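Side-chain contacts in Ceg4 (Legionella pneumophila subsp. pneumophila, PDB 6AOK), which dephosphorylates phosphotyrosine as a HAD-like phosphatase effector and attenuates activation of eukaryotic MAPK pathways, its magnesium-binding phosphatase domain being the part described here: residues Val122-Gly127 / Glu131-Leu136; Glu35-Leu40 / Ala116-Ala121; Asp147-Leu152 / Lys180-Asn185. All blocks are in the same frame, centred on the assembly; numbering follows the deposited sequence. Where two conformers were deposited one is given.

Two of the three contacts share helix 116-125. Its first half meets helix 35-39 in interaction 2 and its last residues meet helix 130-133 in interaction 1; their centres lie about 14 Å apart, and they touch where I133 CG2 rests 3.7 Å from K120 CG. Interaction 3 stands on the opposite side of the chain's centre, about 26 Å from interaction 1 and about 29 Å from interaction 2, centre to centre. D18, D20 and D167 bind magnesium. The side chain of Y118 in interaction 2 is about 4 Å from that of D20, and that of F123 in interaction 1 about 10 Å; from the ion itself they are about 11 and 13 Å.

Interaction 1. Residues Val122-Gly127 / Glu131-Leu136; sequences VFKYQG and EEISKL
F123 and L136 reach toward each other from opposite directions at the point where a helix of the HAD-like α/β fold ends and the chain turns back toward strand 136-139. The methyl CD1 of L136 sits over the centre of the F123 phenyl ring, 4.0 Å from its centroid and only 12° off the ring normal, a CH-pi contact made face-on. The ring is set for this by a CG that lies anti to the carbonyl carbon (chi1 -85°). F97 and F128 pack edge-to-face with the same ring, while M89 and I110 also touch it, so a flat, wholly apolar group suits this buried place.

I133 packs nearer the backbone of helix 116-125. Its extended CG1-CD1 arm brings CD1 to 3.8 Å from F123 CB, and K124 crosses the same arm at about a right angle, with its CE 3.6 Å from I133 CD1. The lysine chain is bent at chi2 and chi3, which curls it back so that CB and CE both approach I133 CD1, while NZ goes to the carbonyl O of F128 and to a salt bridge with D130. Lysine suits the place: carbons meet the isoleucine, the ammonium end polar partners.

G127 is the C-prime residue of a Schellman motif closing helix 116-125 (its N bonds to K124 O, F128 N to F123 O); at its positive phi a CB would crowd Q126 O. E132 OE2 is held by H98, while OE1 takes the amide of S129. E132 OE1 accepts a hydrogen bond from a water 2.6 Å away, which reaches G127 O through a weak bond of 3.4 Å.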
loop_
_atom_site.group_PDB
_atom_site.type_symbol
_atom_site.label_atom_id
_atom_site.label_comp_id
_atom_site.label_asym_id
_atom_site.label_seq_id
_atom_site.Cartn_x
_atom_site.Cartn_y
_atom_site.Cartn_z
ATOM N N VAL A 122 -6.814 6.121 -5.074
ATOM C CA VAL A 122 -6.187 6.974 -4.064
ATOM C C VAL A 122 -4.806 7.432 -4.522
ATOM O O VAL A 122 -4.449 8.615 -4.399
ATOM C CB VAL A 122 -6.093 6.259 -2.698
ATOM C CG1 VAL A 122 -5.215 7.136 -1.725
ATOM C CG2 VAL A 122 -7.530 6.053 -2.122
ATOM N N PHE A 123 -3.966 6.480 -4.962
ATOM C CA PHE A 123 -2.641 6.846 -5.478
ATOM C C PHE A 123 -2.760 7.825 -6.627
ATOM O O PHE A 123 -2.017 8.803 -6.704
ATOM C CB PHE A 123 -1.892 5.580 -5.956
ATOM C CG PHE A 123 -1.146 4.859 -4.852
ATOM C CD1 PHE A 123 -1.789 3.891 -4.062
ATOM C CD2 PHE A 123 0.192 5.130 -4.633
ATOM C CE1 PHE A 123 -1.130 3.231 -3.066
ATOM C CE2 PHE A 123 0.892 4.488 -3.580
ATOM C CZ PHE A 123 0.246 3.533 -2.806
ATOM N N LYS A 124 -3.689 7.580 -7.537
ATOM C CA LYS A 124 -3.872 8.481 -8.689
ATOM C C LYS A 124 -4.269 9.866 -8.235
ATOM O O LYS A 124 -3.760 10.871 -8.748
ATOM C CB LYS A 124 -4.947 7.911 -9.623
ATOM C CG LYS A 124 -5.327 8.728 -10.896
ATOM C CD LYS A 124 -4.124 8.961 -11.764
ATOM C CE LYS A 124 -3.346 7.674 -12.068
ATOM N NZ LYS A 124 -2.024 8.012 -12.723
ATOM N N TYR A 125 -5.220 9.946 -7.307
ATOM C CA TYR A 125 -5.634 11.256 -6.825
ATOM C C TYR A 125 -4.442 11.987 -6.232
ATOM O O TYR A 125 -4.315 13.233 -6.352
ATOM C CB TYR A 125 -6.741 11.101 -5.779
ATOM C CG TYR A 125 -7.017 12.423 -5.101
ATOM C CD1 TYR A 125 -7.547 13.495 -5.831
ATOM C CD2 TYR A 125 -6.734 12.606 -3.770
ATOM C CE1 TYR A 125 -7.765 14.729 -5.236
ATOM C CE2 TYR A 125 -6.955 13.828 -3.163
ATOM C CZ TYR A 125 -7.450 14.885 -3.900
ATOM O OH TYR A 125 -7.646 16.138 -3.308
ATOM N N GLN A 126 -3.549 11.233 -5.566
ATOM C CA GLN A 126 -2.451 11.872 -4.847
ATOM C C GLN A 126 -1.187 12.014 -5.686
ATOM O O GLN A 126 -0.111 12.269 -5.138
ATOM C CB GLN A 126 -2.194 11.155 -3.510
ATOM C CG GLN A 126 -3.438 11.324 -2.544
ATOM C CD GLN A 126 -3.123 10.926 -1.134
ATOM O OE1 GLN A 126 -3.492 9.836 -0.680
ATOM N NE2 GLN A 126 -2.421 11.794 -0.420
ATOM N N GLY A 127 -1.311 11.978 -6.989
ATOM C CA GLY A 127 -0.263 12.493 -7.842
ATOM C C GLY A 127 0.621 11.425 -8.413
ATOM O O GLY A 127 1.665 11.751 -8.968
ATOM N N GLU A 131 2.644 4.769 -14.553
ATOM C CA GLU A 131 3.889 4.012 -14.463
ATOM C C GLU A 131 4.200 3.621 -13.026
ATOM O O GLU A 131 4.554 2.466 -12.748
ATOM C CB GLU A 131 5.044 4.823 -15.046
ATOM C CG GLU A 131 6.303 4.001 -15.153
ATOM C CD GLU A 131 7.524 4.857 -15.461
ATOM O OE1 GLU A 131 7.374 5.908 -16.147
ATOM O OE2 GLU A 131 8.628 4.475 -14.998
ATOM N N GLU A 132 4.084 4.571 -12.091
ATOM C CA GLU A 132 4.341 4.239 -10.704
ATOM C C GLU A 132 3.312 3.264 -10.175
ATOM O O GLU A 132 3.646 2.331 -9.444
ATOM C CB GLU A 132 4.328 5.501 -9.841
ATOM C CG GLU A 132 5.510 6.383 -10.050
ATOM C CD GLU A 132 5.327 7.700 -9.304
ATOM O OE1 GLU A 132 4.404 8.495 -9.643
ATOM O OE2 GLU A 132 6.088 7.891 -8.326
ATOM N N ILE A 133 2.038 3.493 -10.495
ATOM C CA ILE A 133 0.999 2.634 -9.951
ATOM C C ILE A 133 1.142 1.218 -10.479
ATOM O O ILE A 133 0.849 0.236 -9.756
ATOM C CB ILE A 133 -0.367 3.243 -10.278
ATOM C CG1 ILE A 133 -0.497 4.553 -9.502
ATOM C CG2 ILE A 133 -1.479 2.284 -9.866
ATOM C CD1 ILE A 133 -1.768 5.349 -9.777
ATOM N N SER A 134 1.609 1.091 -11.719
ATOM C CA SER A 134 1.835 -0.236 -12.304
ATOM C C SER A 134 2.938 -1.006 -11.577
ATOM O O SER A 134 3.104 -2.202 -11.825
ATOM C CB SER A 134 2.185 -0.110 -13.757
ATOM O OG SER A 134 3.539 0.299 -13.964
ATOM N N LYS A 135 3.683 -0.377 -10.683
ATOM C CA LYS A 135 4.680 -1.165 -9.978
ATOM C C LYS A 135 4.164 -1.703 -8.666
ATOM O O LYS A 135 4.902 -2.410 -7.975
ATOM C CB LYS A 135 5.956 -0.357 -9.740
ATOM C CG LYS A 135 6.454 0.347 -10.976
ATOM C CD LYS A 135 7.293 -0.538 -11.840
ATOM C CE LYS A 135 7.630 0.160 -13.213
ATOM N NZ LYS A 135 8.412 1.466 -13.074
ATOM N N LEU A 136 2.936 -1.378 -8.300
ATOM C CA LEU A 136 2.303 -1.965 -7.148
ATOM C C LEU A 136 1.815 -3.365 -7.485
ATOM O O LEU A 136 1.269 -3.587 -8.567
ATOM C CB LEU A 136 1.089 -1.137 -6.748
ATOM C CG LEU A 136 1.372 0.236 -6.203
ATOM C CD1 LEU A 136 0.012 0.885 -6.068
ATOM C CD2 LEU A 136 1.998 0.102 -4.829
HETATM O O HOH W 1 4.780 11.043 -10.014
#

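Interaction 2. Residues Glu35-Leu40 / Ala116-Ala121; sequences EFYQSL and AEYIKA
Y37 and Y118 form an aromatic pair, edge-to-face, in which Y37 presents its edge to the face of Y118. The centroids are 4.6 Å apart and the planes are turned 53° against each other, well short of a perpendicular T. Y37 CE2 lies over the centre of the Y118 ring, 3.4 Å from CG of Y118. Both rings swing out from their helices with CG anti to the backbone N (chi1 -172° for Y37, 178° for Y118), which brings them together between the two backbones. Y118 lies about 4 Å, side chain to side chain, from D20, a magnesium ligand in what fits the HAD-type DxDx(T/V) pattern, so the pair packs beside the active site of the HAD-like domain.

The aliphatic contact belongs to L40. Its methyl CD1 meets the rim of the Y118 ring in the ring plane, 3.5 Å from Y118 CE2. Leucine suits this buried spot because its side chain also packs on A63, L66 and F67.

Among polar groups, Y37 OH hydrogen-bonds to N114 OD1, which suits tyrosine: the ring packs while its hydroxyl has a polar partner.

F36 and L40 also pack on helix 60-71, whose F67 reaches V122 of helix 116-125 as well, so the three helices pack against one another; A116, I119 and K120 meet I138 of strand 136-139.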
loop_
_atom_site.group_PDB
_atom_site.type_symbol
_atom_site.label_atom_id
_atom_site.label_comp_id
_atom_site.label_asym_id
_atom_site.label_seq_id
_atom_site.Cartn_x
_atom_site.Cartn_y
_atom_site.Cartn_z
ATOM N N GLU A 35 -20.240 7.158 3.386
ATOM C CA GLU A 35 -20.892 7.627 2.163
ATOM C C GLU A 35 -19.861 7.847 1.070
ATOM O O GLU A 35 -20.109 7.507 -0.089
ATOM C CB GLU A 35 -21.680 8.916 2.373
ATOM C CG GLU A 35 -22.861 8.797 3.291
ATOM C CD GLU A 35 -23.946 7.876 2.745
ATOM O OE1 GLU A 35 -24.127 7.768 1.524
ATOM O OE2 GLU A 35 -24.609 7.241 3.567
ATOM N N PHE A 36 -18.685 8.386 1.420
ATOM C CA PHE A 36 -17.706 8.699 0.386
ATOM C C PHE A 36 -17.257 7.456 -0.361
ATOM O O PHE A 36 -17.316 7.415 -1.582
ATOM C CB PHE A 36 -16.489 9.431 0.953
ATOM C CG PHE A 36 -15.436 9.648 -0.099
ATOM C CD1 PHE A 36 -15.719 10.425 -1.227
ATOM C CD2 PHE A 36 -14.212 9.014 -0.010
ATOM C CE1 PHE A 36 -14.751 10.608 -2.226
ATOM C CE2 PHE A 36 -13.215 9.188 -1.012
ATOM C CZ PHE A 36 -13.491 9.986 -2.107
ATOM N N TYR A 37 -16.837 6.416 0.349
ATOM C CA TYR A 37 -16.437 5.196 -0.344
ATOM C C TYR A 37 -17.598 4.609 -1.149
ATOM O O TYR A 37 -17.428 4.155 -2.299
ATOM C CB TYR A 37 -15.949 4.186 0.678
ATOM C CG TYR A 37 -15.321 2.951 0.090
ATOM C CD1 TYR A 37 -16.107 1.882 -0.357
ATOM C CD2 TYR A 37 -13.942 2.858 -0.014
ATOM C CE1 TYR A 37 -15.499 0.744 -0.904
ATOM C CE2 TYR A 37 -13.326 1.733 -0.537
ATOM C CZ TYR A 37 -14.099 0.692 -0.983
ATOM O OH TYR A 37 -13.485 -0.414 -1.527
ATOM N N GLN A 38 -18.774 4.572 -0.550
ATOM C CA GLN A 38 -19.924 3.975 -1.234
ATOM C C GLN A 38 -20.287 4.762 -2.480
ATOM O O GLN A 38 -20.795 4.185 -3.460
ATOM C CB GLN A 38 -21.122 3.902 -0.271
ATOM C CG GLN A 38 -20.845 2.854 0.861
ATOM C CD GLN A 38 -21.034 1.432 0.370
ATOM O OE1 GLN A 38 -21.938 1.132 -0.421
ATOM N NE2 GLN A 38 -20.261 0.554 0.889
ATOM N N SER A 39 -20.049 6.079 -2.472
ATOM C CA SER A 39 -20.318 6.906 -3.658
ATOM C C SER A 39 -19.431 6.547 -4.840
ATOM O O SER A 39 -19.739 6.936 -5.986
ATOM C CB SER A 39 -20.150 8.405 -3.318
ATOM O OG SER A 39 -18.743 8.787 -3.262
ATOM N N LEU A 40 -18.329 5.828 -4.603
ATOM C CA LEU A 40 -17.473 5.421 -5.712
ATOM C C LEU A 40 -17.972 4.157 -6.400
ATOM O O LEU A 40 -17.366 3.735 -7.392
ATOM C CB LEU A 40 -16.037 5.165 -5.230
ATOM C CG LEU A 40 -15.369 6.316 -4.458
ATOM C CD1 LEU A 40 -14.071 5.864 -3.834
ATOM C CD2 LEU A 40 -15.073 7.451 -5.449
ATOM N N ALA A 116 -8.197 -3.357 -5.284
ATOM C CA ALA A 116 -7.247 -2.665 -6.159
ATOM C C ALA A 116 -7.841 -1.410 -6.798
ATOM O O ALA A 116 -7.135 -0.400 -6.949
ATOM C CB ALA A 116 -6.767 -3.634 -7.253
ATOM N N GLU A 117 -9.113 -1.428 -7.204
ATOM C CA GLU A 117 -9.595 -0.231 -7.916
ATOM C C GLU A 117 -9.556 0.978 -6.994
ATOM O O GLU A 117 -9.230 2.101 -7.424
ATOM C CB GLU A 117 -11.010 -0.400 -8.487
ATOM C CG GLU A 117 -11.160 -1.561 -9.390
ATOM C CD GLU A 117 -11.762 -2.775 -8.650
ATOM O OE1 GLU A 117 -11.258 -3.210 -7.571
ATOM O OE2 GLU A 117 -12.752 -3.290 -9.164
ATOM N N TYR A 118 -9.831 0.755 -5.719
ATOM C CA TYR A 118 -9.896 1.861 -4.774
ATOM C C TYR A 118 -8.504 2.371 -4.458
ATOM O O TYR A 118 -8.254 3.589 -4.434
ATOM C CB TYR A 118 -10.567 1.391 -3.482
ATOM C CG TYR A 118 -10.584 2.515 -2.477
ATOM C CD1 TYR A 118 -9.791 2.479 -1.330
ATOM C CD2 TYR A 118 -11.399 3.633 -2.703
ATOM C CE1 TYR A 118 -9.823 3.571 -0.391
ATOM C CE2 TYR A 118 -11.439 4.696 -1.789
ATOM C CZ TYR A 118 -10.648 4.656 -0.648
ATOM O OH TYR A 118 -10.723 5.655 0.297
ATOM N N ILE A 119 -7.589 1.440 -4.187
ATOM C CA ILE A 119 -6.212 1.796 -3.876
ATOM C C ILE A 119 -5.594 2.576 -5.033
ATOM O O ILE A 119 -4.989 3.626 -4.822
ATOM C CB ILE A 119 -5.404 0.521 -3.527
ATOM C CG1 ILE A 119 -5.916 -0.070 -2.195
ATOM C CG2 ILE A 119 -3.929 0.833 -3.513
ATOM C CD1 ILE A 119 -5.421 -1.533 -1.970
ATOM N N LYS A 120 -5.798 2.112 -6.276
ATOM C CA LYS A 120 -5.239 2.820 -7.422
ATOM C C LYS A 120 -5.846 4.212 -7.577
ATOM O O LYS A 120 -5.159 5.152 -8.017
ATOM C CB LYS A 120 -5.455 2.008 -8.688
ATOM C CG LYS A 120 -4.628 0.739 -8.739
ATOM C CD LYS A 120 -4.895 0.168 -10.139
ATOM C CE LYS A 120 -4.530 -1.207 -10.227
ATOM N NZ LYS A 120 -4.959 -1.673 -11.622
ATOM N N ALA A 121 -7.136 4.361 -7.259
ATOM C CA ALA A 121 -7.734 5.700 -7.324
ATOM C C ALA A 121 -7.124 6.627 -6.280
ATOM O O ALA A 121 -6.959 7.819 -6.548
ATOM C CB ALA A 121 -9.249 5.646 -7.144
#

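Interaction 3. Residues Asp147-Leu152 / Lys180-Asn185; sequences DVNSRL and KGKGYN
K182 lies along L152 and ends on N149, joining a surface turn to helix 144-153. Its CB begins the contact 3.9 Å from L152 CD1. CG, placed beside the backbone N and anti to the carbonyl carbon (chi1 -72°), comes next to the leucine, 3.7 Å from L152 CB, and the two side chains slide past each other in opposite directions. A bend at chi2 then turns the chain toward the preceding turn of the helix, where CE passes 3.4 Å from N149 OD1. A second bend at chi4 delivers K182 NZ to N149 OD1, a hydrogen bond of 2.9 Å. The C=O...N angle is 143°, with the nitrogen tilted 27° from the carbonyl plane. NZ also donates to G181 O at 3.3 Å, from above the plane of that peptide. Lysine fits because its first methylenes, CB and CG, pack on a leucine and its ammonium group can serve two oxygens at once.

The helix belongs to the α/β layering of the HAD-like fold: L152 packs on I14 and F16 of the central parallel sheet and on V179 of helix 169-180. The partner segment follows that second helix and leads to the edge strand 189-192, turning from K180 to G183 in a type I beta turn. G183 closes it at positive phi, where a CB would press on the carbonyl O of K182, so the lack of a side chain suits it.

Y184 approaches L152 obliquely, its CE2 4.1 Å from L152 CD2. Its ring also makes a cation-pi contact with R158, and its OH hydrogen-bonds to the backbone N of A159.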
loop_
_atom_site.group_PDB
_atom_site.type_symbol
_atom_site.label_atom_id
_atom_site.label_comp_id
_atom_site.label_asym_id
_atom_site.label_seq_id
_atom_site.Cartn_x
_atom_site.Cartn_y
_atom_site.Cartn_z
ATOM N N ASP A 147 -1.771 -14.830 1.005
ATOM C CA ASP A 147 -1.292 -13.879 0.009
ATOM C C ASP A 147 0.225 -13.700 0.102
ATOM O O ASP A 147 0.915 -13.687 -0.924
ATOM C CB ASP A 147 -2.010 -12.545 0.162
ATOM C CG ASP A 147 -3.371 -12.517 -0.584
ATOM O OD1 ASP A 147 -3.675 -13.472 -1.336
ATOM O OD2 ASP A 147 -4.147 -11.553 -0.425
ATOM N N VAL A 148 0.766 -13.533 1.309
ATOM C CA VAL A 148 2.221 -13.342 1.414
ATOM C C VAL A 148 2.959 -14.664 1.137
ATOM O O VAL A 148 4.047 -14.696 0.527
ATOM C CB VAL A 148 2.554 -12.778 2.807
ATOM C CG1 VAL A 148 4.079 -12.704 3.072
ATOM C CG2 VAL A 148 1.853 -11.415 2.966
ATOM N N ASN A 149 2.409 -15.771 1.639
ATOM C CA ASN A 149 3.051 -17.053 1.421
ATOM C C ASN A 149 3.159 -17.349 -0.067
ATOM O O ASN A 149 4.206 -17.799 -0.554
ATOM C CB ASN A 149 2.262 -18.155 2.122
ATOM C CG ASN A 149 2.931 -19.522 1.970
ATOM O OD1 ASN A 149 3.993 -19.750 2.542
ATOM N ND2 ASN A 149 2.314 -20.433 1.199
ATOM N N SER A 150 2.073 -17.128 -0.801
ATOM C CA SER A 150 2.084 -17.396 -2.236
ATOM C C SER A 150 3.007 -16.425 -2.976
ATOM O O SER A 150 3.749 -16.814 -3.882
ATOM C CB SER A 150 0.656 -17.300 -2.782
ATOM O OG SER A 150 -0.116 -18.419 -2.395
ATOM N N ARG A 151 2.968 -15.157 -2.613
ATOM C CA ARG A 151 3.821 -14.172 -3.272
ATOM C C ARG A 151 5.310 -14.458 -3.035
ATOM O O ARG A 151 6.124 -14.391 -3.971
ATOM C CB ARG A 151 3.440 -12.790 -2.763
ATOM C CG ARG A 151 4.260 -11.692 -3.407
ATOM C CD ARG A 151 3.940 -11.620 -4.902
ATOM N NE ARG A 151 4.514 -10.387 -5.429
ATOM C CZ ARG A 151 5.111 -10.289 -6.604
ATOM N NH1 ARG A 151 5.266 -11.371 -7.349
ATOM N NH2 ARG A 151 5.541 -9.104 -7.013
ATOM N N LEU A 152 5.692 -14.822 -1.811
ATOM C CA LEU A 152 7.114 -15.098 -1.554
ATOM C C LEU A 152 7.578 -16.407 -2.196
ATOM O O LEU A 152 8.790 -16.634 -2.346
ATOM C CB LEU A 152 7.382 -15.133 -0.050
ATOM C CG LEU A 152 7.523 -13.797 0.680
ATOM C CD1 LEU A 152 7.704 -14.044 2.202
ATOM C CD2 LEU A 152 8.724 -13.032 0.113
ATOM N N LYS A 180 8.543 -15.583 7.894
ATOM C CA LYS A 180 9.461 -16.496 8.564
ATOM C C LYS A 180 9.370 -17.896 7.968
ATOM O O LYS A 180 10.367 -18.597 7.900
ATOM C CB LYS A 180 9.185 -16.532 10.065
ATOM C CG LYS A 180 9.543 -15.256 10.811
ATOM C CD LYS A 180 9.164 -15.416 12.290
ATOM C CE LYS A 180 9.384 -14.145 13.065
ATOM N NZ LYS A 180 10.825 -13.793 13.190
ATOM N N GLY A 181 8.192 -18.292 7.497
ATOM C CA GLY A 181 8.060 -19.596 6.842
ATOM C C GLY A 181 8.660 -19.647 5.456
ATOM O O GLY A 181 8.569 -20.683 4.776
ATOM N N LYS A 182 9.231 -18.531 4.998
ATOM C CA LYS A 182 9.998 -18.524 3.758
ATOM C C LYS A 182 11.488 -18.274 4.011
ATOM O O LYS A 182 12.236 -17.929 3.085
ATOM C CB LYS A 182 9.416 -17.503 2.789
ATOM C CG LYS A 182 8.072 -17.952 2.196
ATOM C CD LYS A 182 8.267 -19.140 1.192
ATOM C CE LYS A 182 6.959 -19.939 0.943
ATOM N NZ LYS A 182 6.683 -20.861 2.121
ATOM N N GLY A 183 11.953 -18.517 5.238
ATOM C CA GLY A 183 13.371 -18.537 5.512
ATOM C C GLY A 183 13.989 -17.223 5.936
ATOM O O GLY A 183 15.175 -17.185 6.196
ATOM N N TYR A 184 13.232 -16.148 6.042
ATOM C CA TYR A 184 13.805 -14.887 6.484
ATOM C C TYR A 184 13.900 -14.850 8.002
ATOM O O TYR A 184 12.998 -15.316 8.699
ATOM C CB TYR A 184 12.922 -13.730 5.993
ATOM C CG TYR A 184 12.976 -13.588 4.463
ATOM C CD1 TYR A 184 14.022 -12.922 3.859
ATOM C CD2 TYR A 184 11.998 -14.161 3.651
ATOM C CE1 TYR A 184 14.093 -12.801 2.495
ATOM C CE2 TYR A 184 12.068 -14.045 2.275
ATOM C CZ TYR A 184 13.132 -13.363 1.711
ATOM O OH TYR A 184 13.251 -13.249 0.346
ATOM N N ASN A 185 14.990 -14.266 8.499
ATOM C CA ASN A 185 15.286 -14.163 9.919
ATOM C C ASN A 185 15.270 -12.706 10.365
ATOM O O ASN A 185 15.167 -11.776 9.553
ATOM C CB ASN A 185 16.636 -14.812 10.246
ATOM C CG ASN A 185 17.740 -14.362 9.327
ATOM O OD1 ASN A 185 17.782 -13.203 8.897
ATOM N ND2 ASN A 185 18.658 -15.268 9.029
#